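PDB 6VAW: galactose-binding lectin from Arachis hypogaea, which binds D-galactose and galactose-bearing ligands as a homotetrameric legume lectin that carries calcium and manganese ions beside its sugar pocket. Local coordinates for residues I140-V145 and Q190-K195; V163-D168 and L174-T179. One frame throughout, in Å; residues are numbered along the deposited sequence.

Contact 1. Residues I140-V145 and Q190-K195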
# COMPACT_ATOMS: atom_id res chain seq x y z
N ILE A 140 -22.56 -19.44 1.96
CA ILE A 140 -22.39 -18.61 0.78
C ILE A 140 -23.81 -18.43 0.26
O ILE A 140 -24.50 -19.41 0.01
CB ILE A 140 -21.36 -19.11 -0.25
CG1 ILE A 140 -19.91 -18.98 0.34
CG2 ILE A 140 -21.51 -18.34 -1.57
CD1 ILE A 140 -18.77 -19.53 -0.55
N ASP A 141 -24.22 -17.17 0.14
CA ASP A 141 -25.60 -16.77 -0.21
C ASP A 141 -25.67 -16.05 -1.52
O ASP A 141 -24.94 -15.10 -1.74
CB ASP A 141 -26.15 -15.83 0.85
CG ASP A 141 -26.35 -16.45 2.21
OD1 ASP A 141 -26.23 -17.69 2.31
OD2 ASP A 141 -26.70 -15.71 3.14
N VAL A 142 -26.64 -16.42 -2.31
CA VAL A 142 -26.87 -15.81 -3.61
C VAL A 142 -28.36 -15.48 -3.71
O VAL A 142 -29.19 -16.35 -4.00
CB VAL A 142 -26.37 -16.69 -4.81
CG1 VAL A 142 -26.60 -15.98 -6.14
CG2 VAL A 142 -24.89 -17.06 -4.65
N ASN A 143 -28.69 -14.19 -3.41
CA ASN A 143 -30.04 -13.63 -3.46
C ASN A 143 -31.00 -14.31 -2.47
O ASN A 143 -32.22 -14.16 -2.58
CB ASN A 143 -30.62 -13.69 -4.89
CG ASN A 143 -29.86 -12.82 -5.88
OD1 ASN A 143 -29.35 -11.75 -5.56
ND2 ASN A 143 -29.78 -13.28 -7.11
N SER A 144 -30.46 -15.03 -1.48
CA SER A 144 -31.26 -15.74 -0.49
C SER A 144 -30.45 -16.11 0.74
O SER A 144 -29.27 -16.44 0.62
CB SER A 144 -31.86 -17.01 -1.10
OG SER A 144 -32.67 -17.72 -0.17
N VAL A 145 -31.10 -16.09 1.91
CA VAL A 145 -30.51 -16.55 3.16
C VAL A 145 -30.72 -18.08 3.28
O VAL A 145 -30.36 -18.68 4.30
CB VAL A 145 -30.95 -15.77 4.44
CG1 VAL A 145 -30.39 -14.34 4.42
CG2 VAL A 145 -32.46 -15.76 4.60
N GLN A 190 -17.28 -21.47 -3.43
CA GLN A 190 -18.43 -21.69 -4.32
C GLN A 190 -18.24 -20.87 -5.58
O GLN A 190 -17.87 -19.71 -5.49
CB GLN A 190 -19.75 -21.28 -3.61
CG GLN A 190 -21.03 -21.26 -4.50
CD GLN A 190 -21.35 -22.66 -4.96
OE1 GLN A 190 -21.45 -23.58 -4.16
NE2 GLN A 190 -21.54 -22.86 -6.26
N VAL A 191 -18.58 -21.45 -6.74
CA VAL A 191 -18.56 -20.69 -7.99
C VAL A 191 -19.82 -19.81 -8.00
O VAL A 191 -20.93 -20.34 -7.88
CB VAL A 191 -18.47 -21.61 -9.24
CG1 VAL A 191 -18.78 -20.84 -10.52
CG2 VAL A 191 -17.11 -22.30 -9.31
N VAL A 192 -19.63 -18.48 -8.05
CA VAL A 192 -20.68 -17.45 -8.09
C VAL A 192 -20.33 -16.49 -9.24
O VAL A 192 -19.26 -15.87 -9.20
CB VAL A 192 -20.87 -16.66 -6.76
CG1 VAL A 192 -22.09 -15.72 -6.87
CG2 VAL A 192 -21.01 -17.59 -5.55
N ASP A 193 -21.21 -16.37 -10.23
CA ASP A 193 -20.99 -15.46 -11.35
C ASP A 193 -21.54 -14.08 -11.00
O ASP A 193 -22.72 -13.79 -11.25
CB ASP A 193 -21.63 -16.00 -12.65
CG ASP A 193 -21.33 -15.16 -13.90
OD1 ASP A 193 -20.69 -14.08 -13.76
OD2 ASP A 193 -21.66 -15.63 -15.01
N LEU A 194 -20.66 -13.22 -10.45
CA LEU A 194 -21.02 -11.88 -10.00
C LEU A 194 -21.59 -11.02 -11.16
O LEU A 194 -22.54 -10.28 -10.94
CB LEU A 194 -19.81 -11.18 -9.33
CG LEU A 194 -19.34 -11.76 -7.98
CD1 LEU A 194 -18.38 -10.80 -7.30
CD2 LEU A 194 -20.51 -12.01 -7.03
N LYS A 195 -21.09 -11.19 -12.39
CA LYS A 195 -21.58 -10.50 -13.60
C LYS A 195 -23.05 -10.86 -13.92
O LYS A 195 -23.78 -10.04 -14.46
CB LYS A 195 -20.68 -10.87 -14.78
CG LYS A 195 -20.85 -10.04 -16.04
CD LYS A 195 -20.00 -10.63 -17.13
CE LYS A 195 -19.85 -9.72 -18.31
NZ LYS A 195 -19.26 -10.46 -19.46

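Contact 2. Residues V163-D168 and L174-T179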
# COMPACT_ATOMS: atom_id res chain seq x y z
N VAL A 163 -11.18 -13.33 8.94
CA VAL A 163 -11.71 -13.88 7.69
C VAL A 163 -10.90 -13.31 6.52
O VAL A 163 -10.58 -12.12 6.49
CB VAL A 163 -13.23 -13.61 7.50
CG1 VAL A 163 -13.77 -14.31 6.24
CG2 VAL A 163 -14.04 -14.04 8.74
N THR A 164 -10.61 -14.15 5.54
CA THR A 164 -9.96 -13.77 4.31
C THR A 164 -10.84 -14.32 3.20
O THR A 164 -11.28 -15.46 3.26
CB THR A 164 -8.51 -14.28 4.27
OG1 THR A 164 -7.73 -13.51 5.16
CG2 THR A 164 -7.89 -14.15 2.89
N VAL A 165 -11.11 -13.49 2.21
CA VAL A 165 -11.96 -13.85 1.09
C VAL A 165 -11.22 -13.51 -0.22
O VAL A 165 -10.71 -12.41 -0.41
CB VAL A 165 -13.35 -13.17 1.16
CG1 VAL A 165 -14.21 -13.61 -0.01
CG2 VAL A 165 -14.07 -13.44 2.49
N ILE A 166 -11.24 -14.47 -1.15
CA ILE A 166 -10.63 -14.29 -2.47
C ILE A 166 -11.70 -14.54 -3.51
O ILE A 166 -12.29 -15.63 -3.52
CB ILE A 166 -9.40 -15.21 -2.74
CG1 ILE A 166 -8.25 -14.99 -1.76
CG2 ILE A 166 -8.91 -15.06 -4.21
CD1 ILE A 166 -7.17 -16.10 -1.86
N TYR A 167 -11.92 -13.56 -4.41
CA TYR A 167 -12.80 -13.79 -5.55
C TYR A 167 -11.94 -13.81 -6.81
O TYR A 167 -11.27 -12.81 -7.11
CB TYR A 167 -13.96 -12.79 -5.66
CG TYR A 167 -14.89 -13.11 -6.81
CD1 TYR A 167 -15.73 -14.22 -6.77
CD2 TYR A 167 -14.83 -12.38 -7.99
CE1 TYR A 167 -16.54 -14.55 -7.86
CE2 TYR A 167 -15.63 -12.70 -9.08
CZ TYR A 167 -16.50 -13.78 -9.01
OH TYR A 167 -17.33 -14.09 -10.06
N ASP A 168 -11.85 -14.96 -7.46
CA ASP A 168 -11.08 -15.12 -8.70
C ASP A 168 -12.04 -14.96 -9.89
O ASP A 168 -12.84 -15.85 -10.16
CB ASP A 168 -10.39 -16.48 -8.75
CG ASP A 168 -9.66 -16.68 -10.07
OD1 ASP A 168 -8.70 -15.93 -10.34
OD2 ASP A 168 -10.09 -17.52 -10.85
N LEU A 174 -15.52 -17.88 -5.37
CA LEU A 174 -15.46 -17.12 -4.12
C LEU A 174 -14.94 -18.09 -3.04
O LEU A 174 -15.62 -19.08 -2.73
CB LEU A 174 -16.85 -16.58 -3.79
CG LEU A 174 -16.97 -15.75 -2.53
CD1 LEU A 174 -16.40 -14.40 -2.73
CD2 LEU A 174 -18.46 -15.54 -2.13
N SER A 175 -13.72 -17.88 -2.56
CA SER A 175 -13.10 -18.73 -1.55
C SER A 175 -13.01 -17.97 -0.24
O SER A 175 -12.64 -16.80 -0.24
CB SER A 175 -11.73 -19.21 -2.01
OG SER A 175 -11.31 -20.22 -1.11
N VAL A 176 -13.35 -18.63 0.87
CA VAL A 176 -13.42 -18.05 2.22
C VAL A 176 -12.61 -18.90 3.20
O VAL A 176 -12.79 -20.12 3.26
CB VAL A 176 -14.90 -17.94 2.69
CG1 VAL A 176 -15.01 -17.28 4.07
CG2 VAL A 176 -15.77 -17.21 1.68
N ALA A 177 -11.75 -18.24 3.99
CA ALA A 177 -10.98 -18.90 5.06
C ALA A 177 -11.27 -18.14 6.35
O ALA A 177 -11.06 -16.93 6.41
CB ALA A 177 -9.48 -18.93 4.75
N VAL A 178 -11.77 -18.86 7.35
CA VAL A 178 -12.15 -18.34 8.66
C VAL A 178 -11.23 -18.90 9.73
O VAL A 178 -11.17 -20.12 9.91
CB VAL A 178 -13.63 -18.69 8.95
CG1 VAL A 178 -14.12 -18.01 10.22
CG2 VAL A 178 -14.52 -18.35 7.76
N THR A 179 -10.49 -18.02 10.43
CA THR A 179 -9.53 -18.40 11.47
C THR A 179 -10.14 -18.16 12.83
O THR A 179 -10.40 -17.02 13.19
CB THR A 179 -8.18 -17.65 11.30
OG1 THR A 179 -7.68 -17.84 9.99
CG2 THR A 179 -7.13 -18.11 12.29

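Contact 1. Residues I140-V145 and Q190-K195
Apolar contact alone joins Ile140 and Val142 to Gln190 and Val192; no hydrogen bond crosses between 140-145 and 190-195, and the backbones stay apart, with Ile140 CA 7.2 Å from Gln190 CA. Both branches of Ile140 take part. With chi1 at -69°, CG1 stands beside its own backbone N and carries Ile140 CD1 to within 3.7 Å of Gln190 CB, while Ile140 CG2 touches both Gln190 CB and, at 4.1 Å, Val192 CG2. Val142 and Val192 instead meet tip to tip: Val142 CG2 reaches Val192 CG1 at 3.8 Å and touches Val192 CG2 as well, so one methyl sits against both branches of its partner. The total buried area, 170 Å², fits a small patch of four side chains.

Two side-chain hydrogen bonds lie inside 190-195. The Gln190 chain bends at chi2 (66°), taking its amide away from Ile140 while CB remains in the contact; Gln190 NE2 then donates to Val191 O at 3.1 Å, with that oxygen almost in the amide plane. Asp193 occupies the N-cap of helix 194-197, though its OD1 bond from Lys195 N is weak.

Val192 and Leu194 also touch Val118, and Lys197 packs on Val142. Strand 137-141 belongs to the seven-stranded sheet and strand 185-191 to the other, making this an inter-sheet contact near one margin of the legume lectin beta-sandwich.

Contact 2. Residues V163-D168 and L174-T179
Val163, Val165 and Val176 each hold CG1 anti to the backbone N (chi1 -178° in Val165 and Val176), which sends their methyls diagonally across the strand pair. Val163 CG1 thereby meets Val176 CG1 at 3.9 Å, and Val165 CG1 meets Leu174 CD1 at 3.6 Å. Leu174 also has its CG anti to N, and its CB lies in plane at the edge of the Tyr167 ring, with Leu174 CB 4.0 Å from Tyr167 CD1. All these side chains lie on one face of the sheet, together with Val178.

The backbones run antiparallel: the axes of the two short segments approach to 4.7 Å, with 166° between their N-to-C directions. Two hydrogen-bonded pairs fix the register. Thr164 and Ala177 exchange two N-H...O bonds, and Ile166 and Ser175 another two, of which Ser175 N to Ile166 O, 2.8 Å, is practically straight at 178°. Residues of the non-hydrogen-bonded pairs add CA-H...O contacts to carbonyls of the bonded pairs, such as Val165 CA to Ser175 O at 3.3 Å.

The valine face packs on Val120 and Phe122 of strand 117-123. On the other face, Thr164 and Ile166 meet the same residues of a second subunit, and Ser175 packs on its Ile166. The arrangement is a regular beta hairpin in the legume lectin sandwich, with one face turned to the interior between sheets and the other to a subunit interface of the tetramer.

How the contacts relate
Contacts 1 and 2 have centres about 14 Å apart, and contact 2 is nested within the chain loop that contact 1 closes. The chain runs from 140-145, which starts at the end of strand 137-141 of the seven-stranded sheet, through strand 149-152 of that sheet into 163-168 and 174-179 of the other, then reaches 190-195. Strands 173-179 and 185-191 are neighbours there, and Leu174 N lies 3.0 Å from Gln190 O, a probable hydrogen bond. A second probable bond, Tyr167 OH to Val192 O at 2.8 Å, ties the hairpin to the segment leaving that sheet. Contact 2 thus builds within one sheet, while contact 1 is an apolar meeting of side chains from the two sheets near their margin.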